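Local coordinates for PUM-HD domain-containing protein (Caenorhabditis elegans, PDB 7CGF) that binds PBE-RNA through a PUM-HD domain built of Pumilio repeats and probably binds the 3' untranslated regions of messenger RNAs, at residues I130-Q135 against K165-Y170; H144-C149 against Q172-T177; T184-S189 against D222-N227; D245-V250 against V279-M284. The protein carries 2 engineered substitutions. All coordinates share one frame; numbering follows the deposited sequence.

Contact 1 (I130-Q135 against K165-Y170)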
loop_
_atom_site.group_PDB
_atom_site.type_symbol
_atom_site.label_atom_id
_atom_site.label_comp_id
_atom_site.label_asym_id
_atom_site.label_seq_id
_atom_site.Cartn_x
_atom_site.Cartn_y
_atom_site.Cartn_z
ATOM N N ILE A 130 0.557 -15.441 -12.257
ATOM C CA ILE A 130 0.444 -16.893 -12.368
ATOM C C ILE A 130 -0.808 -17.437 -11.693
ATOM O O ILE A 130 -1.473 -16.754 -10.901
ATOM C CB ILE A 130 1.697 -17.594 -11.814
ATOM C CG1 ILE A 130 1.776 -17.460 -10.283
ATOM C CG2 ILE A 130 2.948 -17.080 -12.522
ATOM C CD1 ILE A 130 3.129 -17.876 -9.682
ATOM N N ASN A 131 -1.128 -18.688 -12.006
ATOM C CA ASN A 131 -2.338 -19.318 -11.497
ATOM C C ASN A 131 -2.213 -19.640 -10.004
ATOM O O ASN A 131 -1.123 -19.670 -9.427
ATOM C CB ASN A 131 -2.636 -20.588 -12.294
ATOM C CG ASN A 131 -1.439 -21.498 -12.384
ATOM O OD1 ASN A 131 -1.067 -22.154 -11.412
ATOM N ND2 ASN A 131 -0.807 -21.525 -13.546
ATOM N N GLU A 132 -3.364 -19.907 -9.385
ATOM C CA GLU A 132 -3.409 -20.022 -7.929
ATOM C C GLU A 132 -2.525 -21.130 -7.357
ATOM O O GLU A 132 -1.856 -20.874 -6.341
ATOM C CB GLU A 132 -4.865 -20.194 -7.492
ATOM C CG GLU A 132 -5.066 -20.142 -6.001
ATOM C CD GLU A 132 -6.523 -20.270 -5.659
ATOM O OE1 GLU A 132 -7.020 -21.422 -5.592
ATOM O OE2 GLU A 132 -7.169 -19.219 -5.509
ATOM N N PRO A 133 -2.475 -22.352 -7.912
ATOM C CA PRO A 133 -1.546 -23.356 -7.370
ATOM C C PRO A 133 -0.096 -22.910 -7.319
ATOM O O PRO A 133 0.621 -23.261 -6.379
ATOM C CB PRO A 133 -1.733 -24.541 -8.332
ATOM C CG PRO A 133 -3.143 -24.411 -8.766
ATOM C CD PRO A 133 -3.361 -22.942 -8.937
ATOM N N LEU A 134 0.369 -22.171 -8.325
ATOM C CA LEU A 134 1.736 -21.679 -8.283
ATOM C C LEU A 134 1.885 -20.533 -7.287
ATOM O O LEU A 134 2.929 -20.413 -6.636
ATOM C CB LEU A 134 2.172 -21.240 -9.681
ATOM C CG LEU A 134 2.282 -22.382 -10.696
ATOM C CD1 LEU A 134 2.738 -21.863 -12.041
ATOM C CD2 LEU A 134 3.238 -23.444 -10.178
ATOM N N GLN A 135 0.873 -19.677 -7.164
ATOM C CA GLN A 135 0.911 -18.658 -6.114
ATOM C C GLN A 135 1.062 -19.296 -4.741
ATOM O O GLN A 135 1.875 -18.855 -3.922
ATOM C CB GLN A 135 -0.355 -17.810 -6.147
ATOM C CG GLN A 135 -0.522 -16.901 -7.339
ATOM C CD GLN A 135 -1.885 -16.227 -7.315
ATOM O OE1 GLN A 135 -2.900 -16.871 -7.030
ATOM N NE2 GLN A 135 -1.915 -14.924 -7.575
ATOM N N LYS A 165 -3.629 -10.424 -4.685
ATOM C CA LYS A 165 -3.826 -11.299 -5.842
ATOM C C LYS A 165 -4.195 -12.733 -5.494
ATOM O O LYS A 165 -4.486 -13.516 -6.405
ATOM C CB LYS A 165 -2.554 -11.331 -6.709
ATOM C CG LYS A 165 -2.146 -10.001 -7.257
ATOM C CD LYS A 165 -3.163 -9.444 -8.227
ATOM C CE LYS A 165 -3.343 -10.364 -9.429
ATOM N NZ LYS A 165 -3.935 -9.624 -10.585
ATOM N N VAL A 166 -4.176 -13.113 -4.225
ATOM C CA VAL A 166 -4.436 -14.491 -3.825
ATOM C C VAL A 166 -5.713 -14.529 -2.994
ATOM O O VAL A 166 -5.969 -13.631 -2.182
ATOM C CB VAL A 166 -3.248 -15.077 -3.043
ATOM C CG1 VAL A 166 -3.490 -16.531 -2.705
ATOM C CG2 VAL A 166 -1.957 -14.922 -3.853
ATOM N N SER A 167 -6.522 -15.564 -3.207
ATOM C CA SER A 167 -7.779 -15.659 -2.477
ATOM C C SER A 167 -7.537 -15.596 -0.972
ATOM O O SER A 167 -6.577 -16.192 -0.471
ATOM C CB SER A 167 -8.510 -16.953 -2.824
ATOM O OG SER A 167 -8.755 -16.997 -4.214
ATOM N N PRO A 168 -8.411 -14.918 -0.229
ATOM C CA PRO A 168 -8.188 -14.700 1.218
ATOM C C PRO A 168 -7.848 -15.941 2.026
ATOM O O PRO A 168 -6.996 -15.870 2.924
ATOM C CB PRO A 168 -9.525 -14.101 1.671
ATOM C CG PRO A 168 -10.033 -13.398 0.463
ATOM C CD PRO A 168 -9.585 -14.184 -0.728
ATOM N N GLN A 169 -8.478 -17.084 1.745
ATOM C CA GLN A 169 -8.199 -18.260 2.559
ATOM C C GLN A 169 -6.729 -18.650 2.511
ATOM O O GLN A 169 -6.227 -19.254 3.464
ATOM C CB GLN A 169 -9.070 -19.440 2.116
ATOM C CG GLN A 169 -8.745 -19.972 0.736
ATOM C CD GLN A 169 -9.554 -21.206 0.380
ATOM O OE1 GLN A 169 -10.442 -21.151 -0.468
ATOM N NE2 GLN A 169 -9.244 -22.327 1.020
ATOM N N TYR A 170 -6.016 -18.293 1.443
ATOM C CA TYR A 170 -4.622 -18.682 1.298
ATOM C C TYR A 170 -3.646 -17.643 1.845
ATOM O O TYR A 170 -2.434 -17.867 1.775
ATOM C CB TYR A 170 -4.305 -18.985 -0.177
ATOM C CG TYR A 170 -5.197 -20.069 -0.743
ATOM C CD1 TYR A 170 -5.132 -21.369 -0.253
ATOM C CD2 TYR A 170 -6.118 -19.789 -1.750
ATOM C CE1 TYR A 170 -5.955 -22.368 -0.756
ATOM C CE2 TYR A 170 -6.948 -20.783 -2.259
ATOM C CZ TYR A 170 -6.857 -22.066 -1.758
ATOM O OH TYR A 170 -7.677 -23.051 -2.257
#
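In the all-helical Pumilio-repeat solenoid of the PUM-HD domain, Glu-132 and Gln-135 join the start of helix 132-142 to the turn Lys-165 to Tyr-170, which leads out of helix 155-165. The two segments fall in consecutive predicted repeats, so this is a junction between units. Glu-132 spans the gap with an extended chain, CG anti to the backbone N (chi1 -172°), and its carboxylate meets two partners. OE2 accepts a hydrogen bond from Ser-167 OG at 3.0 Å, the hydroxyl lying nearly in line with the C-O bond. OE1 comes obliquely to the Tyr-170 ring, 3.4 Å from CE2, with carboxylate and ring planes 59° apart. Gln-169, the residue before, covers one face of that ring, its CG 3.5 Å above the plane and over the centre of the Tyr-170 ring. Deeper in, Gln-135 turns its amide to the end of helix 155-165, while Val-166 CG2 lies 3.7 Å from Gln-135 CD, coming from the opposite direction. Leu-139 and Ile-136, further along helix 132-142, also touch Val-166 and Tyr-170 respectively. NE2 of the buried Gln-135 has two acceptors, Leu-127 O in helix 119-129 and Lys-165 O at the end of helix 155-165, so one NH2 group ties together carbonyls of two helices. At Lys-165 O the bond is 3.2 Å long from Gln-135 NE2, moderately bent at 151°, and the donor stands well above the carbonyl plane.

Contact 2 (H144-C149 against Q172-T177)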
loop_
_atom_site.group_PDB
_atom_site.type_symbol
_atom_site.label_atom_id
_atom_site.label_comp_id
_atom_site.label_asym_id
_atom_site.label_seq_id
_atom_site.Cartn_x
_atom_site.Cartn_y
_atom_site.Cartn_z
ATOM N N HIS A 144 8.004 -19.093 5.736
ATOM C CA HIS A 144 9.159 -19.289 6.603
ATOM C C HIS A 144 9.774 -17.989 7.092
ATOM O O HIS A 144 10.542 -18.018 8.062
ATOM C CB HIS A 144 10.225 -20.110 5.874
ATOM C CG HIS A 144 9.732 -21.440 5.420
ATOM N ND1 HIS A 144 9.897 -21.902 4.133
ATOM C CD2 HIS A 144 9.046 -22.401 6.082
ATOM C CE1 HIS A 144 9.351 -23.098 4.025
ATOM N NE2 HIS A 144 8.819 -23.419 5.190
ATOM N N VAL A 145 9.477 -16.862 6.440
ATOM C CA VAL A 145 10.105 -15.589 6.778
ATOM C C VAL A 145 9.080 -14.465 6.897
ATOM O O VAL A 145 9.445 -13.292 6.803
ATOM C CB VAL A 145 11.188 -15.215 5.739
ATOM C CG1 VAL A 145 12.384 -16.164 5.830
ATOM C CG2 VAL A 145 10.612 -15.268 4.315
ATOM N N ILE A 146 7.815 -14.793 7.186
ATOM C CA ILE A 146 6.736 -13.818 6.991
ATOM C C ILE A 146 6.831 -12.615 7.949
ATOM O O ILE A 146 6.589 -11.478 7.527
ATOM C CB ILE A 146 5.365 -14.526 7.052
ATOM C CG1 ILE A 146 4.208 -13.543 6.836
ATOM C CG2 ILE A 146 5.201 -15.308 8.356
ATOM C CD1 ILE A 146 4.249 -12.758 5.517
ATOM N N HIS A 147 7.185 -12.810 9.235
ATOM C CA HIS A 147 7.224 -11.643 10.128
ATOM C C HIS A 147 8.270 -10.630 9.673
ATOM O O HIS A 147 7.988 -9.430 9.576
ATOM C CB HIS A 147 7.477 -12.042 11.588
ATOM C CG HIS A 147 7.462 -10.872 12.546
ATOM N ND1 HIS A 147 6.516 -10.731 13.542
ATOM C CD2 HIS A 147 8.278 -9.792 12.653
ATOM C CE1 HIS A 147 6.751 -9.618 14.220
ATOM N NE2 HIS A 147 7.812 -9.028 13.699
ATOM N N ARG A 148 9.489 -11.100 9.363
ATOM C CA ARG A 148 10.521 -10.172 8.924
ATOM C C ARG A 148 10.184 -9.600 7.558
ATOM O O ARG A 148 10.457 -8.424 7.280
ATOM C CB ARG A 148 11.877 -10.887 8.915
ATOM C CG ARG A 148 13.072 -9.976 8.647
ATOM C CD ARG A 148 14.407 -10.694 8.870
ATOM N NE ARG A 148 14.426 -12.034 8.279
ATOM C CZ ARG A 148 15.032 -12.345 7.136
ATOM N NH1 ARG A 148 15.689 -11.422 6.455
ATOM N NH2 ARG A 148 14.989 -13.588 6.679
ATOM N N CYS A 149 9.546 -10.411 6.717
ATOM C CA CYS A 149 9.153 -9.957 5.388
ATOM C C CYS A 149 8.221 -8.750 5.471
ATOM O O CYS A 149 8.351 -7.795 4.698
ATOM C CB CYS A 149 8.481 -11.122 4.663
ATOM S SG CYS A 149 8.737 -11.189 2.904
ATOM N N GLN A 172 -4.392 -16.573 5.078
ATOM C CA GLN A 172 -4.648 -16.674 6.512
ATOM C C GLN A 172 -3.351 -16.692 7.318
ATOM O O GLN A 172 -3.299 -16.111 8.407
ATOM C CB GLN A 172 -5.480 -17.928 6.808
ATOM C CG GLN A 172 -5.921 -18.019 8.262
ATOM C CD GLN A 172 -6.833 -16.892 8.665
ATOM O OE1 GLN A 172 -7.795 -16.561 7.968
ATOM N NE2 GLN A 172 -6.541 -16.286 9.807
ATOM N N PHE A 173 -2.285 -17.304 6.786
ATOM C CA PHE A 173 -1.029 -17.352 7.529
ATOM C C PHE A 173 -0.445 -15.964 7.736
ATOM O O PHE A 173 0.294 -15.743 8.706
ATOM C CB PHE A 173 -0.018 -18.278 6.839
ATOM C CG PHE A 173 0.690 -17.666 5.654
ATOM C CD1 PHE A 173 0.126 -17.720 4.382
ATOM C CD2 PHE A 173 1.930 -17.075 5.807
ATOM C CE1 PHE A 173 0.784 -17.161 3.294
ATOM C CE2 PHE A 173 2.603 -16.515 4.714
ATOM C CZ PHE A 173 2.029 -16.565 3.462
ATOM N N ILE A 174 -0.765 -15.015 6.846
ATOM C CA ILE A 174 -0.327 -13.632 7.031
ATOM C C ILE A 174 -1.162 -12.944 8.104
ATOM O O ILE A 174 -0.634 -12.215 8.951
ATOM C CB ILE A 174 -0.398 -12.863 5.691
ATOM C CG1 ILE A 174 0.522 -13.510 4.654
ATOM C CG2 ILE A 174 -0.108 -11.359 5.913
ATOM C CD1 ILE A 174 0.296 -12.986 3.211
ATOM N N VAL A 175 -2.475 -13.175 8.090
ATOM C CA VAL A 175 -3.344 -12.643 9.135
ATOM C C VAL A 175 -2.920 -13.184 10.498
ATOM O O VAL A 175 -2.821 -12.430 11.471
ATOM C CB VAL A 175 -4.813 -12.978 8.808
ATOM C CG1 VAL A 175 -5.733 -12.534 9.934
ATOM C CG2 VAL A 175 -5.238 -12.298 7.491
ATOM N N ASP A 176 -2.638 -14.490 10.584
ATOM C CA ASP A 176 -2.204 -15.081 11.854
ATOM C C ASP A 176 -0.844 -14.557 12.292
ATOM O O ASP A 176 -0.505 -14.638 13.482
ATOM C CB ASP A 176 -2.145 -16.614 11.765
ATOM C CG ASP A 176 -3.521 -17.259 11.556
ATOM O OD1 ASP A 176 -4.546 -16.583 11.762
ATOM O OD2 ASP A 176 -3.566 -18.458 11.192
ATOM N N THR A 177 -0.032 -14.063 11.348
ATOM C CA THR A 177 1.210 -13.398 11.737
ATOM C C THR A 177 0.931 -12.022 12.329
ATOM O O THR A 177 1.514 -11.657 13.356
ATOM C CB THR A 177 2.150 -13.284 10.539
ATOM O OG1 THR A 177 2.395 -14.575 10.007
ATOM C CG2 THR A 177 3.505 -12.680 10.982
#
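The Phe-173 ring carries Ile-174 CG1 on one face, 3.6 Å above the plane and offset toward the rim, while Ile-146 comes to it obliquely from across the contact, CG1 lying 4.0 Å from Phe-173 CE2. CG of Phe-173 stands between the backbone N and the carbonyl carbon (chi1 79°), which brings the ring toward Ile-146. The other flat group, the imidazole of His-147, has the methyl CG2 of Thr-177 oblique to it, and that methyl is 4.1 Å from His-147 CB. Ile-146 carries most of the contact: beyond its meeting with the phenyl ring, its CD1 reaches Ile-174 CG1 at 3.9 Å, the two side chains crossing at about a right angle. This is the apolar seam between the short helix 146-150 and helix 172-178, within the sequence range of one Pumilio-family repeat; Val-159 of helix 155-165 lies against both isoleucines, so three helices share one small core. His-147 is held at both nitrogens by residues further along the chain, ND1 by Glu-180 and NE2 by Glu-187, and two carboxylates so placed would probably favour a positively charged imidazole. The Thr-177 hydroxyl donates to Phe-173 O one turn back (OG1 to O 2.7 Å, in the carbonyl plane), which satisfies its proton beside the Ile-146 methyl. That methyl, CG2 of Ile-146, sits 3.3 Å from Thr-177 OG1.

Contact 3 (T184-S189 against D222-N227)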
loop_
_atom_site.group_PDB
_atom_site.type_symbol
_atom_site.label_atom_id
_atom_site.label_comp_id
_atom_site.label_asym_id
_atom_site.label_seq_id
_atom_site.Cartn_x
_atom_site.Cartn_y
_atom_site.Cartn_z
ATOM N N THR A 184 1.814 -7.275 18.020
ATOM C CA THR A 184 2.258 -7.336 16.624
ATOM C C THR A 184 1.523 -6.321 15.750
ATOM O O THR A 184 2.138 -5.666 14.905
ATOM C CB THR A 184 2.062 -8.751 16.083
ATOM O OG1 THR A 184 2.689 -9.673 16.983
ATOM C CG2 THR A 184 2.731 -8.901 14.707
ATOM N N ILE A 185 0.206 -6.183 15.921
ATOM C CA ILE A 185 -0.523 -5.243 15.072
ATOM C C ILE A 185 -0.088 -3.814 15.355
ATOM O O ILE A 185 0.064 -3.004 14.431
ATOM C CB ILE A 185 -2.040 -5.430 15.235
ATOM C CG1 ILE A 185 -2.537 -6.462 14.252
ATOM C CG2 ILE A 185 -2.787 -4.100 15.064
ATOM C CD1 ILE A 185 -2.511 -5.987 12.818
ATOM N N TYR A 186 0.186 -3.491 16.618
ATOM C CA TYR A 186 0.721 -2.170 16.922
ATOM C C TYR A 186 2.072 -1.971 16.237
ATOM O O TYR A 186 2.292 -0.961 15.552
ATOM C CB TYR A 186 0.856 -1.975 18.437
ATOM C CG TYR A 186 1.554 -0.666 18.740
ATOM C CD1 TYR A 186 0.850 0.523 18.732
ATOM C CD2 TYR A 186 2.928 -0.624 18.959
ATOM C CE1 TYR A 186 1.494 1.727 18.974
ATOM C CE2 TYR A 186 3.576 0.567 19.183
ATOM C CZ TYR A 186 2.852 1.734 19.190
ATOM O OH TYR A 186 3.497 2.920 19.427
ATOM N N GLU A 187 2.979 -2.943 16.417
ATOM C CA GLU A 187 4.323 -2.882 15.849
ATOM C C GLU A 187 4.259 -2.685 14.343
ATOM O O GLU A 187 5.012 -1.876 13.779
ATOM C CB GLU A 187 5.090 -4.172 16.198
ATOM C CG GLU A 187 6.340 -4.469 15.340
ATOM C CD GLU A 187 6.864 -5.944 15.378
ATOM O OE1 GLU A 187 7.978 -6.185 14.851
ATOM O OE2 GLU A 187 6.198 -6.864 15.908
ATOM N N MET A 188 3.350 -3.393 13.680
ATOM C CA MET A 188 3.247 -3.268 12.226
ATOM C C MET A 188 2.616 -1.941 11.833
ATOM O O MET A 188 3.036 -1.305 10.850
ATOM C CB MET A 188 2.436 -4.430 11.641
ATOM C CG MET A 188 3.076 -5.808 11.794
ATOM S SD MET A 188 4.601 -5.894 10.836
ATOM C CE MET A 188 5.221 -7.505 11.394
ATOM N N SER A 189 1.588 -1.513 12.571
ATOM C CA SER A 189 0.883 -0.290 12.207
ATOM C C SER A 189 1.754 0.953 12.333
ATOM O O SER A 189 1.469 1.957 11.668
ATOM C CB SER A 189 -0.363 -0.108 13.070
ATOM O OG SER A 189 -1.284 -1.162 12.842
ATOM N N ASP A 222 -5.745 5.131 20.376
ATOM C CA ASP A 222 -5.259 6.505 20.462
ATOM C C ASP A 222 -3.814 6.616 19.989
ATOM O O ASP A 222 -3.462 7.566 19.275
ATOM C CB ASP A 222 -5.379 7.034 21.887
ATOM C CG ASP A 222 -6.810 7.219 22.329
ATOM O OD1 ASP A 222 -7.740 7.022 21.514
ATOM O OD2 ASP A 222 -6.991 7.579 23.509
ATOM N N GLU A 223 -2.964 5.657 20.379
ATOM C CA GLU A 223 -1.560 5.704 19.978
ATOM C C GLU A 223 -1.417 5.507 18.480
ATOM O O GLU A 223 -0.622 6.195 17.819
ATOM C CB GLU A 223 -0.765 4.625 20.700
ATOM C CG GLU A 223 -0.671 4.720 22.188
ATOM C CD GLU A 223 -0.095 3.437 22.734
ATOM O OE1 GLU A 223 -0.888 2.529 23.115
ATOM O OE2 GLU A 223 1.149 3.321 22.688
ATOM N N ILE A 224 -2.163 4.550 17.927
ATOM C CA ILE A 224 -2.052 4.276 16.498
ATOM C C ILE A 224 -2.613 5.439 15.683
ATOM O O ILE A 224 -2.044 5.832 14.653
ATOM C CB ILE A 224 -2.745 2.947 16.175
ATOM C CG1 ILE A 224 -2.048 1.796 16.913
ATOM C CG2 ILE A 224 -2.703 2.649 14.648
ATOM C CD1 ILE A 224 -2.717 0.433 16.694
ATOM N N ALA A 225 -3.719 6.030 16.151
ATOM C CA ALA A 225 -4.379 7.101 15.413
ATOM C C ALA A 225 -3.512 8.343 15.268
ATOM O O ALA A 225 -3.641 9.057 14.269
ATOM C CB ALA A 225 -5.694 7.479 16.097
ATOM N N ASN A 226 -2.628 8.629 16.231
ATOM C CA ASN A 226 -1.748 9.782 16.066
ATOM C C ASN A 226 -0.335 9.399 15.641
ATOM O O ASN A 226 0.586 10.218 15.762
ATOM C CB ASN A 226 -1.701 10.637 17.334
ATOM C CG ASN A 226 -1.105 11.996 17.062
ATOM O OD1 ASN A 226 -1.410 12.613 16.039
ATOM N ND2 ASN A 226 -0.186 12.439 17.922
ATOM N N ASN A 227 -0.133 8.180 15.143
ATOM C CA ASN A 227 1.172 7.806 14.628
ATOM C C ASN A 227 1.312 8.198 13.156
ATOM O O ASN A 227 0.337 8.232 12.395
ATOM C CB ASN A 227 1.393 6.301 14.838
ATOM C CG ASN A 227 2.715 5.836 14.292
ATOM O OD1 ASN A 227 2.782 5.324 13.182
ATOM N ND2 ASN A 227 3.788 6.029 15.070
#
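Apolar packing between two short helices, 184-189 and 221-225, brings Tyr-186 and Ser-189 against Ile-224 where consecutive predicted Pumilio repeats adjoin. Tyr-186 leaves its helix with CG anti to the backbone N (chi1 174°), and its ring slides past Ile-224 in the opposite direction, CD1 3.7 Å from Ile-224 CG1. The other branch of the isoleucine, CG2, rests 3.9 Å from Ser-189 CB. The serine hydroxyl turns back on its own helix: OG donates to Ile-185 O at 2.8 Å, and the amide N of Ser-189 grips the same oxygen from the opposite face of its plane. Toward solvent, the carboxylate of Glu-223 crosses the phenol, its OE2 4.0 Å from Tyr-186 OH. Arg-220 binds that carboxylate in a salt bridge and makes a cation-pi contact with the tyrosine. With a serine in place of Tyr-186, a gap is likely to open beside Ile-224 and Arg-220 to lose its cation-pi partner. Helix 230-240 covers the pair, Val-233 touching Ser-189 and Val-234 touching Ile-224, while Ile-185 packs on helix 207-219.

Contact 4 (D245-V250 against V279-M284)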
loop_
_atom_site.group_PDB
_atom_site.type_symbol
_atom_site.label_atom_id
_atom_site.label_comp_id
_atom_site.label_asym_id
_atom_site.label_seq_id
_atom_site.Cartn_x
_atom_site.Cartn_y
_atom_site.Cartn_z
ATOM N N ASP A 245 -17.549 -0.734 14.100
ATOM C CA ASP A 245 -16.207 -0.161 14.162
ATOM C C ASP A 245 -16.253 1.347 13.987
ATOM O O ASP A 245 -15.600 2.084 14.736
ATOM C CB ASP A 245 -15.303 -0.762 13.088
ATOM C CG ASP A 245 -15.010 -2.225 13.319
ATOM O OD1 ASP A 245 -14.903 -2.649 14.498
ATOM O OD2 ASP A 245 -14.866 -2.929 12.300
ATOM N N ARG A 246 -17.029 1.825 13.006
ATOM C CA ARG A 246 -17.131 3.268 12.809
ATOM C C ARG A 246 -17.826 3.933 13.986
ATOM O O ARG A 246 -17.417 5.015 14.418
ATOM C CB ARG A 246 -17.849 3.590 11.498
ATOM C CG ARG A 246 -16.952 3.539 10.276
ATOM C CD ARG A 246 -17.692 3.880 8.999
ATOM N NE ARG A 246 -18.760 2.924 8.716
ATOM C CZ ARG A 246 -18.538 1.727 8.188
ATOM N NH1 ARG A 246 -17.294 1.360 7.896
ATOM N NH2 ARG A 246 -19.549 0.897 7.955
ATOM N N MET A 247 -18.865 3.292 14.544
ATOM C CA MET A 247 -19.513 3.867 15.718
ATOM C C MET A 247 -18.538 3.980 16.885
ATOM O O MET A 247 -18.478 5.017 17.556
ATOM C CB MET A 247 -20.749 3.039 16.102
ATOM C CG MET A 247 -21.377 3.416 17.440
ATOM S SD MET A 247 -21.912 5.140 17.456
ATOM C CE MET A 247 -22.704 5.234 15.919
ATOM N N VAL A 248 -17.739 2.936 17.127
ATOM C CA VAL A 248 -16.800 3.006 18.236
ATOM C C VAL A 248 -15.794 4.126 17.993
ATOM O O VAL A 248 -15.467 4.898 18.908
ATOM C CB VAL A 248 -16.115 1.640 18.437
ATOM C CG1 VAL A 248 -14.941 1.768 19.382
ATOM C CG2 VAL A 248 -17.116 0.636 18.993
ATOM N N ILE A 249 -15.312 4.247 16.751
ATOM C CA ILE A 249 -14.299 5.258 16.441
ATOM C C ILE A 249 -14.894 6.654 16.558
ATOM O O ILE A 249 -14.316 7.540 17.194
ATOM C CB ILE A 249 -13.690 5.009 15.052
ATOM C CG1 ILE A 249 -12.780 3.774 15.101
ATOM C CG2 ILE A 249 -12.880 6.218 14.590
ATOM C CD1 ILE A 249 -12.313 3.320 13.733
ATOM N N VAL A 250 -16.089 6.854 15.990
ATOM C CA VAL A 250 -16.696 8.183 16.012
ATOM C C VAL A 250 -17.064 8.578 17.429
ATOM O O VAL A 250 -16.964 9.754 17.802
ATOM C CB VAL A 250 -17.914 8.219 15.071
ATOM C CG1 VAL A 250 -18.753 9.479 15.306
ATOM C CG2 VAL A 250 -17.447 8.116 13.626
ATOM N N VAL A 279 -24.786 10.376 8.330
ATOM C CA VAL A 279 -25.251 11.620 8.932
ATOM C C VAL A 279 -25.258 11.522 10.453
ATOM O O VAL A 279 -24.923 12.489 11.146
ATOM C CB VAL A 279 -26.636 12.000 8.376
ATOM C CG1 VAL A 279 -27.161 13.263 9.059
ATOM C CG2 VAL A 279 -26.560 12.183 6.871
ATOM N N TYR A 280 -25.614 10.358 11.011
ATOM C CA TYR A 280 -25.700 10.306 12.467
ATOM C C TYR A 280 -24.323 10.368 13.125
ATOM O O TYR A 280 -24.220 10.804 14.283
ATOM C CB TYR A 280 -26.488 9.072 12.931
ATOM C CG TYR A 280 -25.783 7.726 12.919
ATOM C CD1 TYR A 280 -25.158 7.241 11.779
ATOM C CD2 TYR A 280 -25.775 6.933 14.054
ATOM C CE1 TYR A 280 -24.530 5.995 11.778
ATOM C CE2 TYR A 280 -25.173 5.696 14.054
ATOM C CZ TYR A 280 -24.537 5.238 12.926
ATOM O OH TYR A 280 -23.913 3.997 12.938
ATOM N N HIS A 281 -23.268 10.006 12.392
ATOM C CA HIS A 281 -21.905 10.163 12.902
ATOM C C HIS A 281 -21.442 11.609 12.812
ATOM O O HIS A 281 -20.803 12.127 13.742
ATOM C CB HIS A 281 -20.945 9.286 12.113
ATOM C CG HIS A 281 -21.080 7.833 12.409
ATOM N ND1 HIS A 281 -20.801 6.859 11.477
ATOM C CD2 HIS A 281 -21.454 7.185 13.535
ATOM C CE1 HIS A 281 -20.999 5.672 12.016
ATOM N NE2 HIS A 281 -21.387 5.840 13.264
ATOM N N LYS A 282 -21.741 12.257 11.684
ATOM C CA LYS A 282 -21.470 13.682 11.549
ATOM C C LYS A 282 -22.181 14.475 12.636
ATOM O O LYS A 282 -21.622 15.429 13.186
ATOM C CB LYS A 282 -21.899 14.164 10.163
ATOM C CG LYS A 282 -21.089 13.594 9.008
ATOM C CD LYS A 282 -21.804 13.833 7.685
ATOM C CE LYS A 282 -21.015 13.274 6.532
ATOM N NZ LYS A 282 -21.648 13.582 5.215
ATOM N N SER A 283 -23.408 14.074 12.981
ATOM C CA SER A 283 -24.145 14.740 14.053
ATOM C C SER A 283 -23.406 14.655 15.388
ATOM O O SER A 283 -23.413 15.612 16.171
ATOM C CB SER A 283 -25.552 14.125 14.153
ATOM O OG SER A 283 -26.258 14.547 15.305
ATOM N N MET A 284 -22.775 13.512 15.678
ATOM C CA MET A 284 -22.034 13.378 16.930
ATOM C C MET A 284 -20.819 14.298 16.966
ATOM O O MET A 284 -20.528 14.907 18.005
ATOM C CB MET A 284 -21.604 11.929 17.126
ATOM C CG MET A 284 -22.790 11.005 17.302
ATOM S SD MET A 284 -22.265 9.302 17.275
ATOM C CE MET A 284 -21.111 9.353 18.647
#
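His-281 reaches from helix 279-290 against Met-247 and Val-250 of helix 243-255. Its CB lies 3.9 Å from Val-250 CG1, and CG follows with chi1 near -72°, anti to the carbonyl carbon, which sends the ring across toward the other helix. There Val-250 CG2 sits over one face in a CH-pi contact, 4.1 Å from the centroid of the His-281 ring. The opposite face is covered by Tyr-280, whose CE1 stands 3.4 Å above the centre of the imidazole, so the ring is sandwiched. ND1, buried by the contact, has no polar partner in the model. His-281 CD2 lies 4.0 Å from Val-250 CB. At the tip, His-281 CE1 meets Arg-246 CB at 3.8 Å, and His-281 NE2 is 3.1 Å from Tyr-280 OH. Met-247 takes the edge: its SD is 5.2 Å from the centroid of the His-281 ring, a Met-aromatic contact. Met-284 SD packs against both Val-250 CG1 and Met-247 SD. Replacing His-281 by alanine would remove the imidazole, and Val-250 and Tyr-280 would probably face a gap while Met-247 lost its aromatic edge. Arg-246 NH1 donates to the carbonyls of Ile-238 and Gly-241; NH2 forms a salt bridge with Glu-243, which also accepts from Tyr-280 OH. The short axes, 12° and 10.5 Å apart, are consistent with neighbouring helices of a solenoid, in consecutive predicted repeats. Behind 245-250, Ile-249 rests on helix 230-240 and Asp-245 on helix 207-219; behind 279-284, Lys-282 and Ser-283 touch Gln-324 of helix 322-332.

In the fold
All four contacts lie in one PUM-HD solenoid and follow its curve from contact 1 to contact 4, whose centres are 36 Å apart. Contacts 1 and 2 interleave in sequence, their centres 15 Å apart, with helix 132-142 followed directly by helix 146-150. Contacts 2 and 3 touch, through His-147 with Glu-187 and through Thr-177 O against Thr-184 CG2. Between contacts 3 and 4 the nearest atoms are about 7 Å apart. Contact 3 comes closest to the bound RNA, about 5 Å between nearest atoms, against about 10, 11 and 13 Å for contacts 2, 1 and 4.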